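Local coordinates for effector protein B, substrate of the Dot/Icm secretion system (Legionella drancourtii, PDB 4JVS) that probably acts as a GTPase-activating protein, with this LepB-type GAP domain speeding GTP hydrolysis by a small GTPase of the host cell, at residues 73-78 / 120-125; 158-163 / 210-215; 236-241 / 264-269; 244-249 / 273-278. One frame throughout, in Å; residues are numbered along the deposited sequence.

Contact 1: residues 73-78 / 120-125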
loop_
_atom_site.group_PDB
_atom_site.type_symbol
_atom_site.label_atom_id
_atom_site.label_comp_id
_atom_site.label_asym_id
_atom_site.label_seq_id
_atom_site.Cartn_x
_atom_site.Cartn_y
_atom_site.Cartn_z
ATOM N N THR A 73 6.027 -17.364 7.219
ATOM C CA THR A 73 6.284 -18.772 6.920
ATOM C C THR A 73 6.447 -19.021 5.416
ATOM O O THR A 73 7.337 -19.760 4.985
ATOM C CB THR A 73 5.131 -19.659 7.420
ATOM O OG1 THR A 73 4.944 -19.449 8.817
ATOM C CG2 THR A 73 5.444 -21.119 7.192
ATOM N N VAL A 74 5.569 -18.417 4.625
ATOM C CA VAL A 74 5.634 -18.542 3.177
ATOM C C VAL A 74 6.898 -17.869 2.625
ATOM O O VAL A 74 7.670 -18.492 1.885
ATOM C CB VAL A 74 4.388 -17.934 2.506
ATOM C CG1 VAL A 74 4.470 -18.091 0.999
ATOM C CG2 VAL A 74 3.132 -18.581 3.036
ATOM N N ALA A 75 7.109 -16.605 2.986
ATOM C CA ALA A 75 8.295 -15.878 2.548
ATOM C C ALA A 75 9.579 -16.583 2.972
ATOM O O ALA A 75 10.551 -16.596 2.223
ATOM C CB ALA A 75 8.273 -14.445 3.087
ATOM N N GLU A 76 9.583 -17.181 4.162
ATOM C CA GLU A 76 10.736 -17.979 4.588
ATOM C C GLU A 76 10.913 -19.231 3.725
ATOM O O GLU A 76 12.023 -19.572 3.321
ATOM C CB GLU A 76 10.659 -18.325 6.081
ATOM C CG GLU A 76 11.922 -18.974 6.630
ATOM C CD GLU A 76 13.142 -18.048 6.599
ATOM O OE1 GLU A 76 12.984 -16.827 6.362
ATOM O OE2 GLU A 76 14.268 -18.541 6.834
ATOM N N HIS A 77 9.805 -19.882 3.403
ATOM C CA HIS A 77 9.851 -21.092 2.593
ATOM C C HIS A 77 10.368 -20.773 1.180
ATOM O O HIS A 77 11.167 -21.521 0.625
ATOM C CB HIS A 77 8.467 -21.747 2.557
ATOM C CG HIS A 77 8.483 -23.193 2.177
ATOM N ND1 HIS A 77 9.524 -23.777 1.491
ATOM C CD2 HIS A 77 7.563 -24.167 2.386
ATOM C CE1 HIS A 77 9.245 -25.058 1.289
ATOM N NE2 HIS A 77 8.066 -25.316 1.823
ATOM N N CYS A 78 9.919 -19.666 0.603
ATOM C CA CYS A 78 10.423 -19.225 -0.689
ATOM C C CYS A 78 11.935 -19.024 -0.685
ATOM O O CYS A 78 12.625 -19.409 -1.631
ATOM C CB CYS A 78 9.729 -17.935 -1.101
ATOM S SG CYS A 78 7.949 -18.126 -1.313
ATOM N N VAL A 120 12.083 -10.480 1.437
ATOM C CA VAL A 120 11.924 -9.304 2.281
ATOM C C VAL A 120 10.987 -8.285 1.602
ATOM O O VAL A 120 10.069 -7.739 2.224
ATOM C CB VAL A 120 13.276 -8.663 2.591
ATOM C CG1 VAL A 120 13.115 -7.623 3.658
ATOM C CG2 VAL A 120 14.254 -9.730 3.035
ATOM N N ILE A 121 11.230 -8.044 0.322
ATOM C CA ILE A 121 10.350 -7.234 -0.490
ATOM C C ILE A 121 8.922 -7.782 -0.392
ATOM O O ILE A 121 7.987 -7.038 -0.056
ATOM C CB ILE A 121 10.841 -7.204 -1.952
ATOM C CG1 ILE A 121 12.246 -6.588 -2.015
ATOM C CG2 ILE A 121 9.877 -6.420 -2.834
ATOM C CD1 ILE A 121 13.008 -6.846 -3.308
ATOM N N LEU A 122 8.765 -9.082 -0.652
ATOM C CA LEU A 122 7.462 -9.739 -0.545
ATOM C C LEU A 122 6.781 -9.488 0.801
ATOM O O LEU A 122 5.609 -9.101 0.848
ATOM C CB LEU A 122 7.596 -11.235 -0.761
ATOM C CG LEU A 122 6.271 -11.990 -0.711
ATOM C CD1 LEU A 122 5.387 -11.523 -1.864
ATOM C CD2 LEU A 122 6.489 -13.512 -0.734
ATOM N N ARG A 123 7.501 -9.648 1.879
ATOM C CA ARG A 123 6.983 -9.317 3.177
ATOM C C ARG A 123 6.641 -7.877 3.337
ATOM O O ARG A 123 5.720 -7.542 4.009
ATOM C CB ARG A 123 8.018 -9.645 4.212
ATOM C CG ARG A 123 8.066 -11.035 4.648
ATOM C CD ARG A 123 9.244 -11.157 5.516
ATOM N NE ARG A 123 9.512 -12.496 5.992
ATOM C CZ ARG A 123 10.577 -13.208 5.655
ATOM N NH1 ARG A 123 10.766 -14.395 6.159
ATOM N NH2 ARG A 123 11.461 -12.739 4.821
ATOM N N HIS A 124 7.423 -7.008 2.753
ATOM C CA HIS A 124 7.201 -5.578 2.906
ATOM C C HIS A 124 5.929 -5.101 2.234
ATOM O O HIS A 124 5.186 -4.289 2.794
ATOM C CB HIS A 124 8.388 -4.791 2.360
ATOM C CG HIS A 124 9.458 -4.542 3.373
ATOM N ND1 HIS A 124 9.213 -4.548 4.728
ATOM C CD2 HIS A 124 10.782 -4.293 3.231
ATOM C CE1 HIS A 124 10.339 -4.316 5.379
ATOM N NE2 HIS A 124 11.306 -4.155 4.494
ATOM N N LEU A 125 5.693 -5.614 1.031
ATOM C CA LEU A 125 4.606 -5.157 0.180
ATOM C C LEU A 125 3.284 -5.802 0.541
ATOM O O LEU A 125 2.268 -5.526 -0.101
ATOM C CB LEU A 125 4.911 -5.463 -1.286
ATOM C CG LEU A 125 6.080 -4.667 -1.851
ATOM C CD1 LEU A 125 6.394 -5.067 -3.292
ATOM C CD2 LEU A 125 5.763 -3.202 -1.732
#
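Ala75 faces Arg123 and Leu122 where helix 60-80 packs against helix 118-124 as a nearly antiparallel helix pair in the N-terminal subdomain of the LepB GAP domain. The axes of the two segments run at 162° to each other and come within 9.6 Å. The methyl of Ala75 has two partners. On one flank its CB touches Leu122 CD2 at 4.3 Å, a purely apolar contact that carries on toward Trp157 and Met160 of helix 156-177. On the other it sits over the centre of one face of the Arg123 guanidinium, with CB 3.7 Å from Arg123 CZ. One residue on, Glu76 starts out beside the interface, and the bend at its second torsion (chi2 65°) turns the carboxylate to the edge of the guanidinium. The side chain of Arg123 is extended from CG to NE, and its NE bonds back to Asn72 OD1 of helix 60-80, so two acceptors from one helix help to fix the rotation of the group. Arg123 NH1 donates to Glu76 OE1 at 3.3 Å in a salt bridge bent to 147° at the hydrogen; the oxygen lies in the guanidinium plane and receives the bond through its anti lone pair.

Contact 2: residues 158-163 / 210-215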
loop_
_atom_site.group_PDB
_atom_site.type_symbol
_atom_site.label_atom_id
_atom_site.label_comp_id
_atom_site.label_asym_id
_atom_site.label_seq_id
_atom_site.Cartn_x
_atom_site.Cartn_y
_atom_site.Cartn_z
ATOM N N ALA A 158 4.529 -13.638 -8.634
ATOM C CA ALA A 158 3.164 -13.200 -8.880
ATOM C C ALA A 158 2.169 -14.045 -8.102
ATOM O O ALA A 158 1.134 -13.539 -7.674
ATOM C CB ALA A 158 2.848 -13.244 -10.357
ATOM N N LYS A 159 2.489 -15.324 -7.912
ATOM C CA LYS A 159 1.602 -16.224 -7.183
ATOM C C LYS A 159 1.602 -15.942 -5.683
ATOM O O LYS A 159 0.553 -15.988 -5.038
ATOM C CB LYS A 159 1.948 -17.689 -7.475
ATOM C CG LYS A 159 1.530 -18.128 -8.879
ATOM C CD LYS A 159 2.057 -19.507 -9.264
ATOM C CE LYS A 159 1.698 -19.864 -10.706
ATOM N NZ LYS A 159 2.178 -21.226 -11.075
ATOM N N MET A 160 2.785 -15.644 -5.143
ATOM C CA MET A 160 2.961 -15.363 -3.723
ATOM C C MET A 160 2.295 -14.054 -3.366
ATOM O O MET A 160 1.624 -13.941 -2.341
ATOM C CB MET A 160 4.442 -15.250 -3.393
ATOM C CG MET A 160 5.236 -16.486 -3.730
ATOM S SD MET A 160 4.770 -17.892 -2.714
ATOM C CE MET A 160 5.394 -19.220 -3.742
ATOM N N GLN A 161 2.499 -13.059 -4.218
ATOM C CA GLN A 161 1.932 -11.739 -4.006
ATOM C C GLN A 161 0.408 -11.801 -4.094
ATOM O O GLN A 161 -0.308 -11.023 -3.461
ATOM C CB GLN A 161 2.513 -10.775 -5.039
ATOM C CG GLN A 161 1.981 -9.377 -4.985
ATOM C CD GLN A 161 3.083 -8.356 -4.902
ATOM O OE1 GLN A 161 3.835 -8.330 -3.930
ATOM N NE2 GLN A 161 3.195 -7.504 -5.924
ATOM N N ARG A 162 -0.078 -12.774 -4.803
ATOM C CA ARG A 162 -1.469 -12.886 -5.098
ATOM C C ARG A 162 -2.158 -13.543 -3.954
ATOM O O ARG A 162 -3.270 -13.226 -3.647
ATOM C CB ARG A 162 -1.565 -13.728 -6.349
ATOM C CG ARG A 162 -2.831 -13.795 -7.048
ATOM C CD ARG A 162 -2.621 -14.613 -8.254
ATOM N NE ARG A 162 -2.090 -13.789 -9.320
ATOM C CZ ARG A 162 -1.399 -14.237 -10.351
ATOM N NH1 ARG A 162 -1.124 -15.510 -10.457
ATOM N NH2 ARG A 162 -0.971 -13.393 -11.260
ATOM N N LEU A 163 -1.486 -14.493 -3.346
ATOM C CA LEU A 163 -1.945 -15.134 -2.118
ATOM C C LEU A 163 -1.912 -14.124 -0.977
ATOM O O LEU A 163 -2.779 -14.095 -0.108
ATOM C CB LEU A 163 -1.028 -16.318 -1.780
ATOM C CG LEU A 163 -1.165 -16.953 -0.392
ATOM C CD1 LEU A 163 -2.426 -17.798 -0.293
ATOM C CD2 LEU A 163 0.075 -17.763 -0.012
ATOM N N ASP A 210 1.215 -23.723 -2.220
ATOM C CA ASP A 210 1.639 -24.965 -1.574
ATOM C C ASP A 210 2.191 -25.974 -2.591
ATOM O O ASP A 210 3.008 -26.828 -2.247
ATOM C CB ASP A 210 0.474 -25.585 -0.803
ATOM C CG ASP A 210 0.187 -24.873 0.520
ATOM O OD1 ASP A 210 0.870 -23.872 0.856
ATOM O OD2 ASP A 210 -0.741 -25.327 1.226
ATOM N N ALA A 211 1.740 -25.857 -3.840
ATOM C CA ALA A 211 2.132 -26.759 -4.917
ATOM C C ALA A 211 3.477 -26.369 -5.503
ATOM O O ALA A 211 4.238 -27.223 -5.952
ATOM C CB ALA A 211 1.081 -26.768 -6.005
ATOM N N LEU A 212 3.768 -25.094 -5.464
ATOM C CA LEU A 212 5.024 -24.592 -5.916
ATOM C C LEU A 212 6.101 -24.969 -4.966
ATOM O O LEU A 212 7.218 -25.148 -5.354
ATOM C CB LEU A 212 4.947 -23.096 -6.002
ATOM C CG LEU A 212 4.361 -22.693 -7.320
ATOM C CD1 LEU A 212 4.367 -21.198 -7.494
ATOM C CD2 LEU A 212 5.226 -23.324 -8.372
ATOM N N LEU A 213 5.751 -24.875 -3.709
ATOM C CA LEU A 213 6.616 -25.120 -2.593
ATOM C C LEU A 213 7.002 -26.568 -2.448
ATOM O O LEU A 213 8.021 -26.873 -1.902
ATOM C CB LEU A 213 5.966 -24.595 -1.323
ATOM C CG LEU A 213 6.436 -23.262 -0.775
ATOM C CD1 LEU A 213 7.105 -22.376 -1.789
ATOM C CD2 LEU A 213 5.301 -22.545 -0.115
ATOM N N ALA A 214 6.155 -27.449 -2.921
ATOM C CA ALA A 214 6.362 -28.847 -2.730
ATOM C C ALA A 214 7.512 -29.377 -3.518
ATOM O O ALA A 214 8.183 -30.269 -3.069
ATOM C CB ALA A 214 5.157 -29.570 -3.041
ATOM N N HIS A 215 7.756 -28.832 -4.693
ATOM C CA HIS A 215 8.882 -29.289 -5.477
ATOM C C HIS A 215 10.133 -28.944 -4.759
ATOM O O HIS A 215 10.361 -27.807 -4.426
ATOM C CB HIS A 215 8.952 -28.672 -6.866
ATOM C CG HIS A 215 10.205 -29.047 -7.600
ATOM N ND1 HIS A 215 11.419 -29.173 -6.964
ATOM C CD2 HIS A 215 10.425 -29.379 -8.892
ATOM C CE1 HIS A 215 12.339 -29.538 -7.837
ATOM N NE2 HIS A 215 11.761 -29.672 -9.013
#
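Leu212 points from helix 193-214 toward helix 156-177 and meets the aliphatic part of Lys159. The two side chains cross at about a right angle. Leu212 reaches in with one branch, CD1, which lies 3.4 Å from Lys159 CD, the third carbon of the lysine chain. Lys159 is fully stretched beyond CG, so its methylenes run across the leucine methyl while the ammonium travels past it: Lys159 NZ is still 4.2 Å from Leu212 CD1 and has a long, weak ion pair with Glu208, one turn earlier on the leucine's own helix. The lysine thus serves the contact mainly through its carbon chain, both residues being partly exposed. The same CD1 of Leu212 also grazes the terminal methyl of Met160, at 4.4 Å from Met160 CE. These are two helices of the mainly helical N-terminal subdomain of the LepB GAP domain. Their short segments run in roughly opposite senses at 140° and stay 11.3 Å apart at the axes, a wide spacing bridged by long side chains and not by backbone closeness. Next along comes Leu213, on the buried side. Its CB leaves the helix along the interface, but the CD1 branch swings inward and ends 4.1 Å from Met160 CE, the two side chains crossing obliquely. Met160 bends at its second torsion (chi2 -66°), which brings the S-methyl end out to both leucines. Val74 and Cys78 of helix 60-80 also pack on Met160, and His77 of that helix packs on Leu213.

Contact 3: residues 236-241 / 264-269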
loop_
_atom_site.group_PDB
_atom_site.type_symbol
_atom_site.label_atom_id
_atom_site.label_comp_id
_atom_site.label_asym_id
_atom_site.label_seq_id
_atom_site.Cartn_x
_atom_site.Cartn_y
_atom_site.Cartn_z
ATOM N N GLN A 236 33.148 -1.674 -1.773
ATOM C CA GLN A 236 33.145 -0.682 -2.795
ATOM C C GLN A 236 31.745 -0.301 -3.189
ATOM O O GLN A 236 31.482 0.817 -3.510
ATOM C CB GLN A 236 33.879 -1.252 -3.983
ATOM C CG GLN A 236 34.811 -0.351 -4.689
ATOM C CD GLN A 236 34.713 -0.556 -6.158
ATOM O OE1 GLN A 236 35.629 -1.067 -6.790
ATOM N NE2 GLN A 236 33.587 -0.178 -6.719
ATOM N N THR A 237 30.843 -1.250 -3.213
ATOM C CA THR A 237 29.473 -0.939 -3.566
ATOM C C THR A 237 28.833 -0.112 -2.514
ATOM O O THR A 237 27.989 0.702 -2.756
ATOM C CB THR A 237 28.622 -2.179 -3.758
ATOM O OG1 THR A 237 29.049 -2.861 -4.930
ATOM C CG2 THR A 237 27.205 -1.774 -3.931
ATOM N N LEU A 238 29.216 -0.420 -1.307
ATOM C CA LEU A 238 28.656 0.195 -0.112
ATOM C C LEU A 238 29.167 1.624 0.121
ATOM O O LEU A 238 28.459 2.446 0.689
ATOM C CB LEU A 238 28.945 -0.692 1.098
ATOM C CG LEU A 238 28.219 -0.449 2.420
ATOM C CD1 LEU A 238 26.714 -0.581 2.270
ATOM C CD2 LEU A 238 28.740 -1.435 3.454
ATOM N N ASN A 239 30.391 1.918 -0.322
ATOM C CA ASN A 239 30.953 3.269 -0.194
ATOM C C ASN A 239 30.464 4.201 -1.288
ATOM O O ASN A 239 30.787 5.389 -1.295
ATOM C CB ASN A 239 32.482 3.242 -0.180
ATOM C CG ASN A 239 33.046 2.602 1.077
ATOM O OD1 ASN A 239 33.733 1.582 1.008
ATOM N ND2 ASN A 239 32.764 3.200 2.232
ATOM N N ALA A 240 29.684 3.647 -2.208
ATOM C CA ALA A 240 29.079 4.419 -3.287
ATOM C C ALA A 240 27.656 4.858 -2.922
ATOM O O ALA A 240 27.033 5.668 -3.616
ATOM C CB ALA A 240 29.075 3.605 -4.585
ATOM N N MET A 241 27.140 4.315 -1.827
ATOM C CA MET A 241 25.763 4.577 -1.433
ATOM C C MET A 241 25.548 5.972 -0.845
ATOM O O MET A 241 26.451 6.554 -0.249
ATOM C CB MET A 241 25.293 3.494 -0.465
ATOM C CG MET A 241 25.353 2.117 -1.082
ATOM S SD MET A 241 24.233 0.966 -0.290
ATOM C CE MET A 241 23.722 -0.011 -1.710
ATOM N N MET A 264 27.164 -3.459 11.090
ATOM C CA MET A 264 28.415 -3.213 11.767
ATOM C C MET A 264 29.445 -2.614 10.843
ATOM O O MET A 264 30.234 -1.795 11.216
ATOM C CB MET A 264 28.916 -4.481 12.415
ATOM C CG MET A 264 28.484 -4.669 13.850
ATOM S SD MET A 264 27.970 -3.151 14.579
ATOM C CE MET A 264 26.951 -3.759 15.863
ATOM N N ARG A 265 29.420 -3.055 9.612
ATOM C CA ARG A 265 30.304 -2.561 8.595
ATOM C C ARG A 265 30.103 -1.099 8.364
ATOM O O ARG A 265 31.021 -0.368 8.144
ATOM C CB ARG A 265 29.989 -3.286 7.309
ATOM C CG ARG A 265 31.183 -3.556 6.446
ATOM C CD ARG A 265 31.116 -4.938 5.865
ATOM N NE ARG A 265 30.651 -4.843 4.515
ATOM C CZ ARG A 265 29.989 -5.785 3.890
ATOM N NH1 ARG A 265 29.588 -5.570 2.655
ATOM N NH2 ARG A 265 29.729 -6.926 4.494
ATOM N N ILE A 266 28.863 -0.699 8.380
ATOM C CA ILE A 266 28.444 0.667 8.112
ATOM C C ILE A 266 28.734 1.587 9.288
ATOM O O ILE A 266 29.254 2.686 9.115
ATOM C CB ILE A 266 26.939 0.699 7.788
ATOM C CG1 ILE A 266 26.685 0.042 6.424
ATOM C CG2 ILE A 266 26.403 2.112 7.835
ATOM C CD1 ILE A 266 25.237 -0.341 6.196
ATOM N N LEU A 267 28.406 1.126 10.488
ATOM C CA LEU A 267 28.591 1.927 11.688
ATOM C C LEU A 267 30.068 2.029 12.096
ATOM O O LEU A 267 30.475 2.950 12.787
ATOM C CB LEU A 267 27.763 1.328 12.825
ATOM C CG LEU A 267 26.318 1.763 13.097
ATOM C CD1 LEU A 267 25.667 2.433 11.912
ATOM C CD2 LEU A 267 25.518 0.554 13.526
ATOM N N LYS A 268 30.866 1.072 11.648
ATOM C CA LYS A 268 32.280 0.985 11.991
ATOM C C LYS A 268 33.108 1.968 11.181
ATOM O O LYS A 268 34.286 2.162 11.463
ATOM C CB LYS A 268 32.766 -0.422 11.640
ATOM C CG LYS A 268 34.008 -0.918 12.324
ATOM C CD LYS A 268 34.605 -2.071 11.521
ATOM C CE LYS A 268 33.554 -3.085 11.112
ATOM N NZ LYS A 268 34.125 -4.113 10.195
ATOM N N SER A 269 32.487 2.547 10.176
ATOM C CA SER A 269 33.170 3.175 9.077
ATOM C C SER A 269 33.412 4.641 9.030
ATOM O O SER A 269 33.940 5.095 8.073
ATOM C CB SER A 269 32.521 2.805 7.785
ATOM O OG SER A 269 33.198 3.401 6.724
#
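Leu238 and Ile266 cross at about a right angle, the leucine reaching over from the end of helix 235-238 and the isoleucine answering from helix 261-267. Leu238 points toward helix 261-267, with CG anti to the backbone N (chi1 -167°), and a single branch, CD2, makes the contact. That methyl lies 3.9 Å from Ile266 CG1, meeting the flank of the isoleucine's longer arm; Ile266 itself leaves its helix alongside the interface, and CG1, anti to the carbonyl carbon, is the arm that leans across. The second partner of Leu238 CD2 is Arg265, whose chain bends at chi2 and chi3 on its way out past the leucine. Here the side chains cross obliquely, and CD2 comes to 4.0 Å from Arg265 NE. Arg265 is partly exposed, while Leu238 and Ile266 are buried. Both go on into helix 243-253, Leu238 on Leu246 and Ile266 on Ile249 and Cys250, and Ile266 also packs on Val276 of helix 271-280. Backbones stay well apart, the nearest CA atoms, those of Leu238 and Ile266, being 8.2 Å from each other. Two short helices closing over a third through branched aliphatic side chains form part of the small hydrophobic core of the helical C-terminal subdomain of the LepB GAP domain.

Contact 4: residues 244-249 / 273-278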
loop_
_atom_site.group_PDB
_atom_site.type_symbol
_atom_site.label_atom_id
_atom_site.label_comp_id
_atom_site.label_asym_id
_atom_site.label_seq_id
_atom_site.Cartn_x
_atom_site.Cartn_y
_atom_site.Cartn_z
ATOM N N ASP A 244 20.964 8.319 2.585
ATOM C CA ASP A 244 19.624 7.758 2.620
ATOM C C ASP A 244 19.608 6.242 2.381
ATOM O O ASP A 244 18.903 5.506 3.073
ATOM C CB ASP A 244 18.731 8.448 1.596
ATOM C CG ASP A 244 18.193 9.778 2.088
ATOM O OD1 ASP A 244 18.570 10.211 3.200
ATOM O OD2 ASP A 244 17.399 10.400 1.346
ATOM N N GLN A 245 20.376 5.786 1.394
ATOM C CA GLN A 245 20.516 4.361 1.125
ATOM C C GLN A 245 21.092 3.642 2.354
ATOM O O GLN A 245 20.625 2.561 2.749
ATOM C CB GLN A 245 21.404 4.131 -0.107
ATOM C CG GLN A 245 20.655 3.930 -1.426
ATOM C CD GLN A 245 21.578 3.935 -2.651
ATOM O OE1 GLN A 245 22.695 4.450 -2.602
ATOM N NE2 GLN A 245 21.108 3.359 -3.751
ATOM N N LEU A 246 22.098 4.253 2.970
ATOM C CA LEU A 246 22.790 3.632 4.090
ATOM C C LEU A 246 21.893 3.533 5.323
ATOM O O LEU A 246 21.859 2.501 5.992
ATOM C CB LEU A 246 24.080 4.396 4.412
ATOM C CG LEU A 246 25.268 4.293 3.446
ATOM C CD1 LEU A 246 26.305 5.342 3.772
ATOM C CD2 LEU A 246 25.892 2.922 3.509
ATOM N N ALA A 247 21.169 4.614 5.609
ATOM C CA ALA A 247 20.208 4.668 6.713
ATOM C C ALA A 247 19.071 3.673 6.509
ATOM O O ALA A 247 18.617 3.040 7.465
ATOM C CB ALA A 247 19.645 6.074 6.849
ATOM N N THR A 248 18.604 3.557 5.268
ATOM C CA THR A 248 17.623 2.543 4.909
ATOM C C THR A 248 18.103 1.145 5.309
ATOM O O THR A 248 17.334 0.345 5.848
ATOM C CB THR A 248 17.309 2.575 3.404
ATOM O OG1 THR A 248 16.724 3.834 3.070
ATOM C CG2 THR A 248 16.329 1.465 3.021
ATOM N N ILE A 249 19.378 0.862 5.055
ATOM C CA ILE A 249 19.968 -0.432 5.401
ATOM C C ILE A 249 20.010 -0.622 6.920
ATOM O O ILE A 249 19.574 -1.650 7.438
ATOM C CB ILE A 249 21.388 -0.607 4.787
ATOM C CG1 ILE A 249 21.304 -0.724 3.261
ATOM C CG2 ILE A 249 22.063 -1.826 5.360
ATOM C CD1 ILE A 249 22.645 -0.775 2.546
ATOM N N TRP A 273 29.474 6.339 8.420
ATOM C CA TRP A 273 28.681 6.825 9.540
ATOM C C TRP A 273 28.296 8.295 9.400
ATOM O O TRP A 273 27.203 8.702 9.797
ATOM C CB TRP A 273 29.433 6.633 10.850
ATOM C CG TRP A 273 28.834 7.424 11.952
ATOM C CD1 TRP A 273 29.372 8.513 12.565
ATOM C CD2 TRP A 273 27.553 7.206 12.555
ATOM N NE1 TRP A 273 28.512 8.980 13.534
ATOM C CE2 TRP A 273 27.391 8.202 13.544
ATOM C CE3 TRP A 273 26.539 6.266 12.366
ATOM C CZ2 TRP A 273 26.248 8.276 14.334
ATOM C CZ3 TRP A 273 25.411 6.341 13.153
ATOM C CH2 TRP A 273 25.273 7.341 14.126
ATOM N N GLN A 274 29.154 9.071 8.780
ATOM C CA GLN A 274 28.887 10.462 8.553
ATOM C C GLN A 274 27.699 10.648 7.680
ATOM O O GLN A 274 26.874 11.480 7.920
ATOM C CB GLN A 274 30.051 11.030 7.801
ATOM C CG GLN A 274 30.718 12.194 8.476
ATOM C CD GLN A 274 31.975 12.567 7.770
ATOM O OE1 GLN A 274 32.206 12.146 6.655
ATOM N NE2 GLN A 274 32.800 13.353 8.415
ATOM N N GLU A 275 27.632 9.872 6.625
ATOM C CA GLU A 275 26.500 9.909 5.754
ATOM C C GLU A 275 25.272 9.417 6.424
ATOM O O GLU A 275 24.210 9.914 6.181
ATOM C CB GLU A 275 26.769 9.112 4.519
ATOM C CG GLU A 275 28.127 9.396 3.951
ATOM C CD GLU A 275 28.054 10.101 2.645
ATOM O OE1 GLU A 275 27.598 9.507 1.677
ATOM O OE2 GLU A 275 28.463 11.258 2.583
ATOM N N VAL A 276 25.418 8.388 7.230
ATOM C CA VAL A 276 24.316 7.845 7.969
ATOM C C VAL A 276 23.779 8.813 8.966
ATOM O O VAL A 276 22.603 8.915 9.115
ATOM C CB VAL A 276 24.696 6.568 8.687
ATOM C CG1 VAL A 276 23.580 6.130 9.599
ATOM C CG2 VAL A 276 24.967 5.483 7.690
ATOM N N ASP A 277 24.654 9.523 9.650
ATOM C CA ASP A 277 24.246 10.488 10.666
ATOM C C ASP A 277 23.462 11.676 10.101
ATOM O O ASP A 277 22.455 12.089 10.675
ATOM C CB ASP A 277 25.457 10.990 11.462
ATOM C CG ASP A 277 25.057 11.820 12.681
ATOM O OD1 ASP A 277 25.697 12.874 12.925
ATOM O OD2 ASP A 277 24.112 11.413 13.398
ATOM N N ASP A 278 23.907 12.240 8.987
ATOM C CA ASP A 278 23.216 13.425 8.495
ATOM C C ASP A 278 21.944 13.083 7.707
ATOM O O ASP A 278 21.134 13.964 7.390
ATOM C CB ASP A 278 24.164 14.392 7.757
ATOM C CG ASP A 278 24.735 13.807 6.489
ATOM O OD1 ASP A 278 23.964 13.264 5.665
ATOM O OD2 ASP A 278 25.963 13.909 6.312
#
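With its first torsion at -72°, Leu246 sets CG anti to the carbonyl carbon and sends CD1 toward Glu275, while its CB is left facing Val276. On the other helix Val276 has chi1 172°, which places CG1 anti to the backbone N and leaves CG2 as the branch directed at helix 243-253. The two side chains cross at about a right angle, and Val276 CG2 fits against the base of the leucine, 3.6 Å from Leu246 CB. The same methyl also reaches Leu246 CD1, at 4.1 Å, and so lies alongside the leucine from CB to CD1. Leu246 CD1 continues to Glu275 CB, 3.9 Å away; it is the first carbon of the partly exposed glutamate that meets it, in an oblique crossing. The segments of helices 243-253 and 271-280 cross almost perpendicularly, at 85°, in the C-terminal subdomain of the LepB GAP domain. Ala247, at the crossing, is small, and the axes come within 8.1 Å; the CA atoms of Ala247 and Val276 are 5.3 Å apart. Val276 CG2 there comes to 4.4 Å from the backbone N of Ala247. Phe285, from a loop, also packs on Ala247. Asp244, bonded through OD1 to Ser279, ties the start of helix 243-253 to the end of helix 271-280. Its carbonyl O is gripped twice by Thr248, from opposite faces of the carbonyl plane: by the backbone N, and by OG1 at 2.7 Å.

Contacts 1 and 2 belong to the N-terminal subdomain and contacts 3 and 4 to the C-terminal one, the centres of contacts 2 and 4 lying about 35 Å apart on opposite sides of the chain's centre. Within each pair the contacts touch: contacts 1 and 2 meet where helix 60-80 packs against helix 156-177, and contacts 3 and 4 are joined in part by Met241 packing on Ile249. Contact 1 is the most central of the four and has the salt bridge; contact 2, also partly buried, uses the carbon chain of a lysine. Contacts 3 and 4 are more deeply buried and mainly aliphatic, and their segments alternate along the chain, interlacing four short helices.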